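Local coordinates for uncharacterized protein (PDB 3NYM), which is of unknown function but forms a two-chain, largely helical assembly and belongs to a family that is itself uncharacterised, at residues D66-C71 against N85-A90. Sequence-based numbering, arbitrary orientation.
Sequences DYMEVC and NSLFMA
The ring of Tyr67 lies with one face over Met89. Met89 CB sits 3.3 Å from the centroid of the Tyr67 ring and only 6° off its normal, a CH-pi contact. The bent chain then turns toward the hydroxyl end of the ring, and Met89 CE comes to 3.6 Å from Tyr67 OH. The selenium stays oblique to the ring, in a Met-aromatic contact. Nearer the backbones, Ser86 CB packs 3.4 Å from Tyr67 O. With OG anti to its carbonyl carbon (chi1 -62°), Ser86 keeps its hydroxyl beside its own backbone N, where it bonds to Ile82 O, four residues earlier. On the other flank, Met68, a selenomethionine like Met89, points its CB away, but its folded chain brings SE to 3.4 Å from Ala90 CB. Cys71 SG meets Leu87 CG at 3.8 Å. Small Ser86 and Ala90 face the partner helix where the axes pass 7.9 Å apart. Segments 66-71 and 85-90 run antiparallel, with 160° between their directions. They belong to helices 64-76 and 83-113, which form a helical hairpin with a short connection. The second subunit covers the flank of Met68, Cys71 and Leu87, packing its Ile13, Val17 and Leu112 on them in turn.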
# COMPACT_ATOMS: atom_id res chain seq x y z
N ASP A 66 12.45 -5.57 8.76
CA ASP A 66 13.83 -5.95 9.00
C ASP A 66 14.73 -4.74 8.84
O ASP A 66 15.59 -4.50 9.67
CB ASP A 66 14.27 -7.04 8.03
CG ASP A 66 13.71 -8.40 8.39
OD1 ASP A 66 13.06 -8.54 9.45
OD2 ASP A 66 13.92 -9.34 7.60
N TYR A 67 14.54 -3.99 7.76
CA TYR A 67 15.38 -2.83 7.52
C TYR A 67 15.17 -1.75 8.58
O TYR A 67 16.11 -1.07 8.99
CB TYR A 67 15.18 -2.28 6.10
CG TYR A 67 16.09 -2.94 5.07
CD1 TYR A 67 15.57 -3.78 4.10
CD2 TYR A 67 17.47 -2.74 5.09
CE1 TYR A 67 16.39 -4.39 3.16
CE2 TYR A 67 18.30 -3.36 4.15
CZ TYR A 67 17.74 -4.18 3.18
OH TYR A 67 18.55 -4.79 2.25
N MSE A 68 13.93 -1.59 9.03
CA MSE A 68 13.66 -0.62 10.08
C MSE A 68 14.37 -1.04 11.37
O MSE A 68 14.87 -0.21 12.12
CB MSE A 68 12.16 -0.46 10.31
CG MSE A 68 11.44 0.32 9.22
SE MSE A 68 12.21 2.07 8.84
CE MSE A 68 12.32 2.76 10.66
N GLU A 69 14.42 -2.36 11.62
CA GLU A 69 15.01 -2.87 12.86
C GLU A 69 16.53 -2.68 12.83
O GLU A 69 17.15 -2.41 13.86
CB GLU A 69 14.66 -4.35 13.09
CG GLU A 69 13.16 -4.69 12.98
CD GLU A 69 12.29 -4.12 14.10
OE1 GLU A 69 12.84 -3.50 15.04
OE2 GLU A 69 11.04 -4.30 14.06
N VAL A 70 17.11 -2.84 11.64
CA VAL A 70 18.54 -2.62 11.47
C VAL A 70 18.85 -1.14 11.65
O VAL A 70 19.89 -0.78 12.21
CB VAL A 70 19.04 -3.10 10.08
CG1 VAL A 70 20.44 -2.62 9.82
CG2 VAL A 70 18.99 -4.63 10.00
N CYS A 71 17.95 -0.28 11.18
CA CYS A 71 18.11 1.16 11.39
C CYS A 71 18.22 1.51 12.88
O CYS A 71 19.15 2.22 13.29
CB CYS A 71 16.95 1.93 10.74
SG CYS A 71 17.01 3.72 11.03
N ASN A 85 21.50 3.88 5.23
CA ASN A 85 21.21 2.87 4.20
C ASN A 85 19.97 2.04 4.52
O ASN A 85 19.14 1.77 3.65
CB ASN A 85 22.41 1.94 3.97
CG ASN A 85 22.12 0.89 2.93
OD1 ASN A 85 21.88 -0.28 3.26
ND2 ASN A 85 22.08 1.31 1.67
N SER A 86 19.84 1.66 5.79
CA SER A 86 18.70 0.87 6.23
C SER A 86 17.38 1.62 6.08
O SER A 86 16.38 1.04 5.67
CB SER A 86 18.91 0.42 7.68
OG SER A 86 20.06 -0.41 7.77
N LEU A 87 17.37 2.90 6.42
CA LEU A 87 16.19 3.74 6.18
C LEU A 87 15.85 3.82 4.70
O LEU A 87 14.67 3.78 4.32
CB LEU A 87 16.42 5.17 6.69
CG LEU A 87 15.75 5.63 7.97
CD1 LEU A 87 16.02 7.12 8.15
CD2 LEU A 87 14.27 5.36 7.93
N PHE A 88 16.88 3.95 3.87
CA PHE A 88 16.70 4.02 2.43
C PHE A 88 16.02 2.76 1.91
O PHE A 88 15.05 2.82 1.14
CB PHE A 88 18.05 4.22 1.73
CG PHE A 88 17.99 4.07 0.25
CD1 PHE A 88 17.52 5.10 -0.55
CD2 PHE A 88 18.41 2.90 -0.36
CE1 PHE A 88 17.47 4.96 -1.93
CE2 PHE A 88 18.37 2.75 -1.73
CZ PHE A 88 17.90 3.78 -2.52
N MSE A 89 16.51 1.61 2.36
CA MSE A 89 15.95 0.34 1.91
C MSE A 89 14.53 0.14 2.47
O MSE A 89 13.66 -0.39 1.77
CB MSE A 89 16.86 -0.83 2.26
CG MSE A 89 18.18 -0.82 1.47
SE MSE A 89 17.91 -1.01 -0.46
CE MSE A 89 17.16 -2.81 -0.47
N ALA A 90 14.30 0.54 3.72
CA ALA A 90 12.91 0.52 4.24
C ALA A 90 11.99 1.34 3.34
O ALA A 90 10.85 0.94 3.07
CB ALA A 90 12.85 1.06 5.68